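Long-range contacts in mitochondrial association factor 1 (Toxoplasma gondii, PDB 6BXS), which is encoded at a parasite locus required for direct manipulation of host mitochondria and has a macro domain: residues V119-F124 and I151-V156; T147-L152 and V166-V171; S42-T47 and E207-E212. One frame throughout, in Å; residues are numbered along the deposited sequence.

Contact 1 (V119-F124 and I151-V156)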
ATOM      1  N   VAL A 119      17.962   4.365  -5.825  1.00 33.89           N
ATOM      2  CA  VAL A 119      16.959   3.469  -5.260  1.00 27.24           C
ATOM      3  C   VAL A 119      15.768   3.300  -6.197  1.00 27.40           C
ATOM      4  O   VAL A 119      15.353   2.179  -6.493  1.00 24.15           O
ATOM      5  CB  VAL A 119      16.458   3.993  -3.897  1.00 26.85           C
ATOM      6  CG1 VAL A 119      15.317   3.133  -3.367  1.00 25.77           C
ATOM      7  CG2 VAL A 119      17.605   4.038  -2.891  1.00 30.21           C
ATOM      8  N   PHE A 120      15.221   4.424  -6.653  1.00 24.43           N
ATOM      9  CA  PHE A 120      14.003   4.424  -7.456  1.00 28.39           C
ATOM     10  C   PHE A 120      14.290   4.667  -8.932  1.00 28.34           C
ATOM     11  O   PHE A 120      14.960   5.634  -9.288  1.00 22.52           O
ATOM     12  CB  PHE A 120      13.036   5.486  -6.934  1.00 27.18           C
ATOM     13  CG  PHE A 120      12.743   5.365  -5.467  1.00 26.57           C
ATOM     14  CD1 PHE A 120      11.908   4.368  -4.997  1.00 26.82           C
ATOM     15  CD2 PHE A 120      13.301   6.250  -4.558  1.00 29.20           C
ATOM     16  CE1 PHE A 120      11.635   4.250  -3.650  1.00 28.34           C
ATOM     17  CE2 PHE A 120      13.031   6.137  -3.208  1.00 29.43           C
ATOM     18  CZ  PHE A 120      12.197   5.137  -2.753  1.00 26.96           C
ATOM     19  N   ALA A 121      13.775   3.784  -9.782  1.00 25.27           N
ATOM     20  CA  ALA A 121      13.908   3.925 -11.231  1.00 24.26           C
ATOM     21  C   ALA A 121      12.888   4.917 -11.776  1.00 24.33           C
ATOM     22  O   ALA A 121      13.198   5.737 -12.641  1.00 25.47           O
ATOM     23  CB  ALA A 121      13.740   2.577 -11.909  1.00 27.92           C
ATOM     24  N   ARG A 122      11.662   4.819 -11.274  1.00 22.80           N
ATOM     25  CA  ARG A 122      10.595   5.728 -11.667  1.00 22.53           C
ATOM     26  C   ARG A 122       9.560   5.792 -10.554  1.00 20.01           C
ATOM     27  O   ARG A 122       9.332   4.801  -9.859  1.00 20.96           O
ATOM     28  CB  ARG A 122       9.956   5.279 -12.978  1.00 24.78           C
ATOM     29  CG  ARG A 122       9.211   6.385 -13.702  1.00 26.01           C
ATOM     30  CD  ARG A 122       9.242   6.179 -15.197  1.00 34.31           C
ATOM     31  NE  ARG A 122       8.781   7.365 -15.920  1.00 39.78           N
ATOM     32  CZ  ARG A 122       9.549   8.169 -16.655  1.00 33.54           C
ATOM     33  NH1 ARG A 122      10.848   7.935 -16.804  1.00 32.80           N
ATOM     34  NH2 ARG A 122       9.004   9.216 -17.259  1.00 35.57           N
ATOM     35  N   SER A 123       8.944   6.958 -10.384  1.00 21.52           N
ATOM     36  CA  SER A 123       8.040   7.191  -9.262  1.00 20.85           C
ATOM     37  C   SER A 123       6.732   7.824  -9.708  1.00 19.67           C
ATOM     38  O   SER A 123       6.721   8.754 -10.517  1.00 22.95           O
ATOM     39  CB  SER A 123       8.716   8.076  -8.215  1.00 23.15           C
ATOM     40  OG  SER A 123       9.913   7.480  -7.751  1.00 26.24           O
ATOM     41  N   PHE A 124       5.635   7.313  -9.159  1.00 20.36           N
ATOM     42  CA  PHE A 124       4.295   7.756  -9.515  1.00 21.04           C
ATOM     43  C   PHE A 124       3.531   8.171  -8.267  1.00 16.68           C
ATOM     44  O   PHE A 124       3.902   7.801  -7.155  1.00 21.32           O
ATOM     45  CB  PHE A 124       3.529   6.643 -10.239  1.00 19.26           C
ATOM     46  CG  PHE A 124       4.213   6.132 -11.476  1.00 21.42           C
ATOM     47  CD1 PHE A 124       5.285   5.259 -11.385  1.00 21.52           C
ATOM     48  CD2 PHE A 124       3.773   6.512 -12.733  1.00 20.10           C
ATOM     49  CE1 PHE A 124       5.910   4.785 -12.524  1.00 23.89           C
ATOM     50  CE2 PHE A 124       4.394   6.040 -13.873  1.00 21.48           C
ATOM     51  CZ  PHE A 124       5.461   5.176 -13.770  1.00 23.15           C
ATOM     52  N   ILE A 151       8.854   2.098  -9.190  1.00 21.15           N
ATOM     53  CA  ILE A 151       9.642   1.047  -9.815  1.00 21.49           C
ATOM     54  C   ILE A 151      11.051   1.122  -9.242  1.00 25.68           C
ATOM     55  O   ILE A 151      11.755   2.107  -9.445  1.00 22.36           O
ATOM     56  CB  ILE A 151       9.691   1.182 -11.348  1.00 24.60           C
ATOM     57  CG1 ILE A 151       8.271   1.233 -11.919  1.00 26.54           C
ATOM     58  CG2 ILE A 151      10.479   0.022 -11.951  1.00 28.62           C
ATOM     59  CD1 ILE A 151       8.212   1.408 -13.423  1.00 27.39           C
ATOM     60  N   LEU A 152      11.453   0.081  -8.522  1.00 26.46           N
ATOM     61  CA  LEU A 152      12.759   0.053  -7.875  1.00 26.59           C
ATOM     62  C   LEU A 152      13.861  -0.298  -8.864  1.00 28.75           C
ATOM     63  O   LEU A 152      13.637  -1.043  -9.819  1.00 25.58           O
ATOM     64  CB  LEU A 152      12.756  -0.951  -6.722  1.00 25.21           C
ATOM     65  CG  LEU A 152      11.770  -0.678  -5.584  1.00 27.68           C
ATOM     66  CD1 LEU A 152      11.762  -1.846  -4.612  1.00 31.70           C
ATOM     67  CD2 LEU A 152      12.113   0.617  -4.861  1.00 27.92           C
ATOM     68  N   LYS A 153      15.055   0.242  -8.635  1.00 27.99           N
ATOM     69  CA  LYS A 153      16.207  -0.117  -9.452  1.00 27.94           C
ATOM     70  C   LYS A 153      16.593  -1.561  -9.141  1.00 28.05           C
ATOM     71  O   LYS A 153      16.294  -2.061  -8.054  1.00 27.70           O
ATOM     72  CB  LYS A 153      17.385   0.825  -9.199  1.00 30.79           C
ATOM     73  CG  LYS A 153      17.083   2.295  -9.455  1.00 33.04           C
ATOM     74  CD  LYS A 153      18.362   3.108  -9.575  1.00 36.58           C
ATOM     75  CE  LYS A 153      18.709   3.391 -11.029  1.00 42.95           C
ATOM     76  NZ  LYS A 153      17.921   4.530 -11.574  1.00 39.47           N
ATOM     77  N   PRO A 154      17.252  -2.241 -10.094  1.00 27.09           N
ATOM     78  CA  PRO A 154      17.610  -3.652  -9.892  1.00 28.76           C
ATOM     79  C   PRO A 154      18.473  -3.885  -8.656  1.00 31.44           C
ATOM     80  O   PRO A 154      18.429  -4.966  -8.073  1.00 26.05           O
ATOM     81  CB  PRO A 154      18.388  -4.003 -11.167  1.00 32.15           C
ATOM     82  CG  PRO A 154      17.932  -3.017 -12.179  1.00 31.21           C
ATOM     83  CD  PRO A 154      17.663  -1.756 -11.423  1.00 25.36           C
ATOM     84  N   GLU A 155      19.242  -2.878  -8.256  1.00 30.70           N
ATOM     85  CA  GLU A 155      20.198  -3.059  -7.168  1.00 37.08           C
ATOM     86  C   GLU A 155      19.568  -2.907  -5.780  1.00 33.20           C
ATOM     87  O   GLU A 155      20.263  -3.037  -4.773  1.00 33.40           O
ATOM     88  CB  GLU A 155      21.361  -2.079  -7.309  1.00 35.70           C
ATOM     89  CG  GLU A 155      22.104  -2.174  -8.634  1.00 38.96           C
ATOM     90  CD  GLU A 155      21.433  -1.394  -9.751  1.00 41.32           C
ATOM     91  OE1 GLU A 155      20.304  -0.899  -9.552  1.00 39.06           O
ATOM     92  OE2 GLU A 155      22.044  -1.277 -10.834  1.00 47.16           O
ATOM     93  N   VAL A 156      18.265  -2.634  -5.725  1.00 30.50           N
ATOM     94  CA  VAL A 156      17.536  -2.630  -4.456  1.00 27.75           C
ATOM     95  C   VAL A 156      16.285  -3.504  -4.538  1.00 30.79           C
ATOM     96  O   VAL A 156      15.451  -3.498  -3.633  1.00 31.31           O
ATOM     97  CB  VAL A 156      17.126  -1.203  -4.029  1.00 28.05           C
ATOM     98  CG1 VAL A 156      18.346  -0.298  -3.954  1.00 29.04           C
ATOM     99  CG2 VAL A 156      16.090  -0.626  -4.980  1.00 29.86           C
TER
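A121 and R122 both direct their backbone N-H groups at the carbonyl of I151, the hallmark of a classic beta bulge, here between antiparallel strands 120-126 and 147-152 of the macro-domain sheet. A121 N lies 2.6 Å from I151 O, nearly along the C=O axis, whereas R122 N, 3.3 Å from I151 O, sits in the carbonyl plane on a lone pair. I151 N in turn donates to R122 O at 2.8 Å. The extra residue shifts the register by one between the F120-L152 and R122-I151 pairs. Beyond it K153 N reaches V119 O at 2.9 Å through an almost perfectly straight bond (179°), and V156 CG2 rests against that same oxygen at 3.3 Å.

The side chains of F120 and L152 run alongside each other, L152 CD2 touching F120 CD1 at 3.8 Å. I151, on the face it shares with R122, sets CG2 against the methyl of A121, while I151 CD1 meets the edge of the F124 ring at CE1 (4.2 Å).

Further out, E110 forms a salt bridge with R122, and the bent chain of K153 carries NZ to the carbonyl of G114. Helices 61-76 and 83-103 both pack against V119. With chi1 at 175°, V119 turns CG1 anti to its own nitrogen, bringing this methyl toward V156 CG2 and 3.6 Å above the centre of the F120 ring plane.

Contact 2 (T147-L152 and V166-V171)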
ATOM      1  N   THR A 147      -1.143   8.253  -2.307  1.00 24.19           N
ATOM      2  CA  THR A 147      -0.678   6.946  -2.753  1.00 18.79           C
ATOM      3  C   THR A 147       0.437   7.096  -3.780  1.00 20.24           C
ATOM      4  O   THR A 147       0.302   7.833  -4.757  1.00 19.58           O
ATOM      5  CB  THR A 147      -1.825   6.117  -3.363  1.00 25.28           C
ATOM      6  OG1 THR A 147      -2.873   5.966  -2.398  1.00 28.01           O
ATOM      7  CG2 THR A 147      -1.328   4.742  -3.788  1.00 21.23           C
ATOM      8  N   PHE A 148       1.536   6.386  -3.545  1.00 18.19           N
ATOM      9  CA  PHE A 148       2.691   6.424  -4.428  1.00 16.24           C
ATOM     10  C   PHE A 148       3.005   5.028  -4.955  1.00 20.12           C
ATOM     11  O   PHE A 148       2.748   4.031  -4.283  1.00 23.20           O
ATOM     12  CB  PHE A 148       3.900   7.003  -3.691  1.00 19.62           C
ATOM     13  CG  PHE A 148       3.614   8.302  -2.994  1.00 16.84           C
ATOM     14  CD1 PHE A 148       3.177   8.315  -1.680  1.00 19.18           C
ATOM     15  CD2 PHE A 148       3.770   9.508  -3.655  1.00 20.63           C
ATOM     16  CE1 PHE A 148       2.906   9.504  -1.038  1.00 20.73           C
ATOM     17  CE2 PHE A 148       3.499  10.704  -3.017  1.00 20.56           C
ATOM     18  CZ  PHE A 148       3.068  10.703  -1.707  1.00 23.74           C
ATOM     19  N   LEU A 149       3.551   4.973  -6.165  1.00 18.49           N
ATOM     20  CA  LEU A 149       3.988   3.723  -6.772  1.00 22.87           C
ATOM     21  C   LEU A 149       5.399   3.914  -7.321  1.00 20.48           C
ATOM     22  O   LEU A 149       5.650   4.849  -8.080  1.00 22.58           O
ATOM     23  CB  LEU A 149       3.021   3.291  -7.880  1.00 18.37           C
ATOM     24  CG  LEU A 149       3.150   1.864  -8.424  1.00 23.73           C
ATOM     25  CD1 LEU A 149       1.836   1.425  -9.057  1.00 20.81           C
ATOM     26  CD2 LEU A 149       4.282   1.751  -9.437  1.00 25.20           C
ATOM     27  N   HIS A 150       6.313   3.029  -6.933  1.00 22.53           N
ATOM     28  CA  HIS A 150       7.715   3.144  -7.329  1.00 23.42           C
ATOM     29  C   HIS A 150       8.208   1.896  -8.047  1.00 23.24           C
ATOM     30  O   HIS A 150       8.009   0.777  -7.575  1.00 21.43           O
ATOM     31  CB  HIS A 150       8.607   3.393  -6.108  1.00 21.90           C
ATOM     32  CG  HIS A 150       8.214   4.586  -5.294  1.00 22.41           C
ATOM     33  ND1 HIS A 150       8.524   5.876  -5.667  1.00 22.39           N
ATOM     34  CD2 HIS A 150       7.558   4.681  -4.114  1.00 22.85           C
ATOM     35  CE1 HIS A 150       8.062   6.716  -4.756  1.00 22.78           C
ATOM     36  NE2 HIS A 150       7.472   6.016  -3.805  1.00 24.72           N
ATOM     37  N   ILE A 151       8.854   2.098  -9.190  1.00 21.15           N
ATOM     38  CA  ILE A 151       9.642   1.047  -9.815  1.00 21.49           C
ATOM     39  C   ILE A 151      11.051   1.122  -9.242  1.00 25.68           C
ATOM     40  O   ILE A 151      11.755   2.107  -9.445  1.00 22.36           O
ATOM     41  CB  ILE A 151       9.691   1.182 -11.348  1.00 24.60           C
ATOM     42  CG1 ILE A 151       8.271   1.233 -11.919  1.00 26.54           C
ATOM     43  CG2 ILE A 151      10.479   0.022 -11.951  1.00 28.62           C
ATOM     44  CD1 ILE A 151       8.212   1.408 -13.423  1.00 27.39           C
ATOM     45  N   LEU A 152      11.453   0.081  -8.522  1.00 26.46           N
ATOM     46  CA  LEU A 152      12.759   0.053  -7.875  1.00 26.59           C
ATOM     47  C   LEU A 152      13.861  -0.298  -8.864  1.00 28.75           C
ATOM     48  O   LEU A 152      13.637  -1.043  -9.819  1.00 25.58           O
ATOM     49  CB  LEU A 152      12.756  -0.951  -6.722  1.00 25.21           C
ATOM     50  CG  LEU A 152      11.770  -0.678  -5.584  1.00 27.68           C
ATOM     51  CD1 LEU A 152      11.762  -1.846  -4.612  1.00 31.70           C
ATOM     52  CD2 LEU A 152      12.113   0.617  -4.861  1.00 27.92           C
ATOM     53  N   VAL A 166       8.355  -3.562  -7.918  1.00 23.40           N
ATOM     54  CA  VAL A 166       7.321  -2.544  -7.748  1.00 23.29           C
ATOM     55  C   VAL A 166       6.833  -2.528  -6.307  1.00 23.15           C
ATOM     56  O   VAL A 166       6.521  -3.573  -5.736  1.00 22.66           O
ATOM     57  CB  VAL A 166       6.117  -2.773  -8.680  1.00 24.22           C
ATOM     58  CG1 VAL A 166       5.044  -1.713  -8.441  1.00 22.58           C
ATOM     59  CG2 VAL A 166       6.555  -2.758 -10.133  1.00 24.28           C
ATOM     60  N   MET A 167       6.773  -1.332  -5.729  1.00 23.35           N
ATOM     61  CA  MET A 167       6.221  -1.146  -4.396  1.00 21.64           C
ATOM     62  C   MET A 167       5.220  -0.006  -4.420  1.00 19.65           C
ATOM     63  O   MET A 167       5.255   0.843  -5.310  1.00 20.42           O
ATOM     64  CB  MET A 167       7.323  -0.857  -3.370  1.00 17.64           C
ATOM     65  CG  MET A 167       8.079   0.449  -3.597  1.00 19.89           C
ATOM     66  SD  MET A 167       9.115   0.921  -2.193  1.00 27.99           S
ATOM     67  CE  MET A 167       7.889   1.457  -1.001  1.00 20.70           C
ATOM     68  N   LEU A 168       4.320  -0.006  -3.445  1.00 19.60           N
ATOM     69  CA  LEU A 168       3.435   1.122  -3.221  1.00 19.76           C
ATOM     70  C   LEU A 168       3.639   1.657  -1.809  1.00 19.03           C
ATOM     71  O   LEU A 168       4.179   0.972  -0.941  1.00 21.47           O
ATOM     72  CB  LEU A 168       1.973   0.729  -3.440  1.00 22.65           C
ATOM     73  CG  LEU A 168       1.516   0.602  -4.898  1.00 25.52           C
ATOM     74  CD1 LEU A 168       1.252  -0.849  -5.240  1.00 26.96           C
ATOM     75  CD2 LEU A 168       0.280   1.450  -5.165  1.00 29.05           C
ATOM     76  N   TYR A 169       3.200   2.893  -1.606  1.00 17.81           N
ATOM     77  CA  TYR A 169       3.337   3.595  -0.337  1.00 18.12           C
ATOM     78  C   TYR A 169       2.067   4.413  -0.162  1.00 17.50           C
ATOM     79  O   TYR A 169       1.694   5.178  -1.052  1.00 20.57           O
ATOM     80  CB  TYR A 169       4.592   4.478  -0.338  1.00 17.28           C
ATOM     81  CG  TYR A 169       4.890   5.227   0.952  1.00 21.29           C
ATOM     82  CD1 TYR A 169       4.115   6.310   1.352  1.00 21.90           C
ATOM     83  CD2 TYR A 169       5.978   4.878   1.744  1.00 22.18           C
ATOM     84  CE1 TYR A 169       4.399   7.005   2.516  1.00 17.62           C
ATOM     85  CE2 TYR A 169       6.271   5.569   2.911  1.00 19.93           C
ATOM     86  CZ  TYR A 169       5.479   6.631   3.291  1.00 19.05           C
ATOM     87  OH  TYR A 169       5.763   7.323   4.448  1.00 20.28           O
ATOM     88  N   THR A 170       1.387   4.226   0.964  1.00 15.37           N
ATOM     89  CA  THR A 170       0.121   4.910   1.206  1.00 19.02           C
ATOM     90  C   THR A 170       0.007   5.354   2.660  1.00 22.05           C
ATOM     91  O   THR A 170       0.625   4.770   3.555  1.00 27.57           O
ATOM     92  CB  THR A 170      -1.090   4.011   0.837  1.00 23.56           C
ATOM     93  OG1 THR A 170      -2.269   4.817   0.732  1.00 26.85           O
ATOM     94  CG2 THR A 170      -1.311   2.907   1.871  1.00 24.75           C
ATOM     95  N   VAL A 171      -0.791   6.395   2.880  1.00 21.03           N
ATOM     96  CA  VAL A 171      -0.943   7.004   4.197  1.00 25.17           C
ATOM     97  C   VAL A 171      -2.366   6.818   4.706  1.00 21.61           C
ATOM     98  O   VAL A 171      -3.314   7.376   4.152  1.00 24.66           O
ATOM     99  CB  VAL A 171      -0.605   8.508   4.160  1.00 22.87           C
ATOM    100  CG1 VAL A 171      -0.783   9.142   5.535  1.00 23.46           C
ATOM    101  CG2 VAL A 171       0.817   8.721   3.661  1.00 23.71           C
TER
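L168 pushes its branched end into the hollow between T147 and L149, so that side chains of the paired strands mesh on one face of the sheet. L168 CD2 rests 3.9 Å from T147 CG2, and L168 CG meets L149 CG at 4.1 Å. L149, its CG swung opposite the backbone nitrogen (chi1 -167°), offers CD2 in turn to V166 CG1 at 3.7 Å. A weak hydrogen bond between T147 OG1 and T170 OG1 (3.4 Å) closes this row.

The other face is built from larger pieces. F148 and Y169 project side by side, touching through F148 CD1 and Y169 CD1 at 3.8 Å. M167 CG lies 3.9 Å from H150 CB, near the plane of the imidazole at its edge. With CG between its backbone N and carbonyl carbon (chi1 64°) and the chain extended to the sulfur, M167 SD abuts L152 CD2 at 4.0 Å; the bend comes beyond it. The imidazole is held at both nitrogens, by S123 OG and Q94 OE1, while Y169 OH bonds to T52 N and F56 O.

Reciprocal backbone hydrogen bonds join F148 to Y169 and H150 to M167. Helix 179-202 packs on T147, L149 and T170, and helix 83-103 on F148 and Y169: an antiparallel pair within the mixed, helix-flanked sheet of a macro domain.

Contact 3 (S42-T47 and E207-E212)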
ATOM      1  N   SER A  42       5.643 -16.201  -8.718  1.00 41.98           N
ATOM      2  CA  SER A  42       5.150 -16.632 -10.021  1.00 43.57           C
ATOM      3  C   SER A  42       4.527 -15.461 -10.773  1.00 44.44           C
ATOM      4  O   SER A  42       4.318 -15.530 -11.985  1.00 44.09           O
ATOM      5  CB  SER A  42       4.133 -17.762  -9.862  1.00 43.11           C
ATOM      6  OG  SER A  42       3.116 -17.407  -8.941  1.00 46.71           O
ATOM      7  N   LYS A  43       4.230 -14.387 -10.046  1.00 37.96           N
ATOM      8  CA  LYS A  43       3.643 -13.193 -10.640  1.00 35.10           C
ATOM      9  C   LYS A  43       4.201 -11.934  -9.984  1.00 33.14           C
ATOM     10  O   LYS A  43       4.889 -12.002  -8.962  1.00 22.54           O
ATOM     11  CB  LYS A  43       2.120 -13.230 -10.516  1.00 37.88           C
ATOM     12  CG  LYS A  43       1.609 -13.144  -9.090  1.00 34.39           C
ATOM     13  CD  LYS A  43       0.149 -13.560  -8.988  1.00 44.26           C
ATOM     14  CE  LYS A  43      -0.026 -15.049  -9.243  1.00 52.78           C
ATOM     15  NZ  LYS A  43      -1.312 -15.565  -8.703  1.00 61.56           N
ATOM     16  N   ARG A  44       3.901 -10.787 -10.583  1.00 29.37           N
ATOM     17  CA  ARG A  44       4.436  -9.517 -10.116  1.00 31.62           C
ATOM     18  C   ARG A  44       3.551  -8.918  -9.027  1.00 26.66           C
ATOM     19  O   ARG A  44       2.523  -8.303  -9.313  1.00 23.76           O
ATOM     20  CB  ARG A  44       4.573  -8.536 -11.278  1.00 29.81           C
ATOM     21  CG  ARG A  44       5.278  -9.112 -12.504  1.00 31.55           C
ATOM     22  CD  ARG A  44       5.412  -8.064 -13.599  1.00 29.45           C
ATOM     23  NE  ARG A  44       5.832  -6.783 -13.041  1.00 28.05           N
ATOM     24  CZ  ARG A  44       7.090  -6.466 -12.746  1.00 30.28           C
ATOM     25  NH1 ARG A  44       7.363  -5.280 -12.226  1.00 35.84           N
ATOM     26  NH2 ARG A  44       8.075  -7.326 -12.971  1.00 33.40           N
ATOM     27  N   VAL A  45       3.966  -9.106  -7.779  1.00 19.50           N
ATOM     28  CA  VAL A  45       3.220  -8.614  -6.627  1.00 23.39           C
ATOM     29  C   VAL A  45       3.845  -7.329  -6.092  1.00 24.34           C
ATOM     30  O   VAL A  45       5.027  -7.305  -5.754  1.00 26.30           O
ATOM     31  CB  VAL A  45       3.178  -9.660  -5.498  1.00 21.22           C
ATOM     32  CG1 VAL A  45       2.263  -9.193  -4.366  1.00 22.53           C
ATOM     33  CG2 VAL A  45       2.718 -11.007  -6.035  1.00 20.97           C
ATOM     34  N   ALA A  46       3.045  -6.269  -6.024  1.00 20.64           N
ATOM     35  CA  ALA A  46       3.484  -5.002  -5.450  1.00 26.72           C
ATOM     36  C   ALA A  46       2.952  -4.864  -4.031  1.00 21.13           C
ATOM     37  O   ALA A  46       1.746  -4.898  -3.808  1.00 19.88           O
ATOM     38  CB  ALA A  46       3.019  -3.836  -6.308  1.00 24.73           C
ATOM     39  N   THR A  47       3.857  -4.709  -3.070  1.00 19.63           N
ATOM     40  CA  THR A  47       3.468  -4.620  -1.670  1.00 17.48           C
ATOM     41  C   THR A  47       3.268  -3.162  -1.259  1.00 21.74           C
ATOM     42  O   THR A  47       4.052  -2.285  -1.627  1.00 19.53           O
ATOM     43  CB  THR A  47       4.513  -5.286  -0.764  1.00 22.95           C
ATOM     44  OG1 THR A  47       4.697  -6.646  -1.180  1.00 20.35           O
ATOM     45  CG2 THR A  47       4.063  -5.261   0.688  1.00 23.63           C
ATOM     46  N   GLU A 207       2.939  -2.114 -19.728  1.00 29.57           N
ATOM     47  CA  GLU A 207       3.136  -3.155 -20.736  1.00 27.77           C
ATOM     48  C   GLU A 207       4.327  -4.039 -20.387  1.00 28.16           C
ATOM     49  O   GLU A 207       4.355  -5.218 -20.732  1.00 24.61           O
ATOM     50  CB  GLU A 207       3.353  -2.554 -22.128  1.00 27.71           C
ATOM     51  CG  GLU A 207       2.157  -1.817 -22.703  1.00 31.07           C
ATOM     52  CD  GLU A 207       2.358  -1.432 -24.158  1.00 36.10           C
ATOM     53  OE1 GLU A 207       1.478  -0.744 -24.717  1.00 39.21           O
ATOM     54  OE2 GLU A 207       3.394  -1.817 -24.746  1.00 29.94           O
ATOM     55  N   VAL A 208       5.313  -3.457 -19.710  1.00 24.31           N
ATOM     56  CA  VAL A 208       6.555  -4.157 -19.406  1.00 25.47           C
ATOM     57  C   VAL A 208       6.558  -4.695 -17.981  1.00 28.79           C
ATOM     58  O   VAL A 208       6.979  -5.826 -17.734  1.00 24.92           O
ATOM     59  CB  VAL A 208       7.778  -3.235 -19.585  1.00 32.25           C
ATOM     60  CG1 VAL A 208       9.071  -4.036 -19.466  1.00 31.34           C
ATOM     61  CG2 VAL A 208       7.715  -2.517 -20.926  1.00 37.69           C
ATOM     62  N   LYS A 209       6.093  -3.870 -17.049  1.00 30.61           N
ATOM     63  CA  LYS A 209       6.141  -4.202 -15.632  1.00 31.27           C
ATOM     64  C   LYS A 209       4.796  -3.953 -14.961  1.00 27.27           C
ATOM     65  O   LYS A 209       4.667  -3.069 -14.115  1.00 26.29           O
ATOM     66  CB  LYS A 209       7.242  -3.398 -14.946  1.00 29.25           C
ATOM     67  CG  LYS A 209       8.626  -3.743 -15.465  1.00 31.95           C
ATOM     68  CD  LYS A 209       9.723  -3.332 -14.506  1.00 35.33           C
ATOM     69  CE  LYS A 209      11.054  -3.951 -14.911  1.00 40.99           C
ATOM     70  NZ  LYS A 209      11.036  -5.439 -14.793  1.00 38.50           N
ATOM     71  N   PRO A 210       3.787  -4.748 -15.338  1.00 27.05           N
ATOM     72  CA  PRO A 210       2.445  -4.619 -14.765  1.00 25.38           C
ATOM     73  C   PRO A 210       2.380  -5.078 -13.317  1.00 20.12           C
ATOM     74  O   PRO A 210       3.153  -5.947 -12.907  1.00 22.39           O
ATOM     75  CB  PRO A 210       1.598  -5.530 -15.655  1.00 21.89           C
ATOM     76  CG  PRO A 210       2.553  -6.556 -16.143  1.00 25.96           C
ATOM     77  CD  PRO A 210       3.860  -5.841 -16.321  1.00 28.12           C
ATOM     78  N   VAL A 211       1.466  -4.492 -12.554  1.00 18.67           N
ATOM     79  CA  VAL A 211       1.162  -4.983 -11.219  1.00 21.11           C
ATOM     80  C   VAL A 211       0.047  -6.012 -11.341  1.00 23.79           C
ATOM     81  O   VAL A 211      -1.088  -5.673 -11.676  1.00 21.04           O
ATOM     82  CB  VAL A 211       0.733  -3.856 -10.271  1.00 20.05           C
ATOM     83  CG1 VAL A 211       0.478  -4.406  -8.873  1.00 19.37           C
ATOM     84  CG2 VAL A 211       1.795  -2.764 -10.232  1.00 24.95           C
ATOM     85  N   GLU A 212       0.380  -7.269 -11.070  1.00 22.11           N
ATOM     86  CA  GLU A 212      -0.557  -8.369 -11.257  1.00 25.09           C
ATOM     87  C   GLU A 212      -1.243  -8.722  -9.941  1.00 24.64           C
ATOM     88  O   GLU A 212      -2.287  -9.373  -9.927  1.00 23.77           O
ATOM     89  CB  GLU A 212       0.173  -9.581 -11.836  1.00 23.84           C
ATOM     90  CG  GLU A 212       1.077  -9.214 -13.010  1.00 27.63           C
ATOM     91  CD  GLU A 212       1.740 -10.413 -13.655  1.00 33.20           C
ATOM     92  OE1 GLU A 212       1.573 -10.598 -14.879  1.00 43.13           O
ATOM     93  OE2 GLU A 212       2.446 -11.160 -12.946  1.00 31.51           O
TER
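R44 is gripped by E212 and P210 through both its backbone and its side chain. R44 N donates to E212 OE2 at 2.8 Å, meeting the carboxylate on its anti side, and E212 N returns a bond to R44 O at 3.0 Å. The guanidinium reaches across the proline: R44 NE lies 2.8 Å from P210 O, which sits almost within the guanidinium plane (3° out). One face of that plane is covered by K209, whose CB is 3.3 Å from R44 NH1. R44 NH1 and K209 NZ each form a salt bridge with D165, which would offset the closeness of the two cationic chains, and E162 O accepts from R44 NH2.

In the macro-domain fold this joins the lead-in to strand 45-50 with the connection from helix 205-208 to strand 213-216, its parallel neighbour in the sheet. Toward the interior A46 CB packs on V211 CG1 at 3.7 Å, with V166 touching both residues and helix 179-202 backing V211.

The opposite end is looser and more open to solvent. There K43 touches with little more than its CB, 3.2 Å from E212 OE2, before its chain bends away, and its amine makes a long, weak ion pair with E253.

How the contacts relate
One sheet runs through all three contacts, and their chemistry changes along it. Contact 2 is the core of the set, every touching residue buried, with regular pairing and mainly apolar side chains. Contact 1, mostly buried too, shares strand 147-152 with it and continues the sheet through F124 N to L149 O (2.7 Å), but lies farther from the chain centre and is governed by an irregular backbone. Contact 3, only partly buried, spans residues 160 positions apart and relies on charged groups and a loop. It adjoins contact 2 on the other side, where L168 N approaches T47 O at 2.9 Å, whereas contacts 1 and 3 touch where I151 packs on K209.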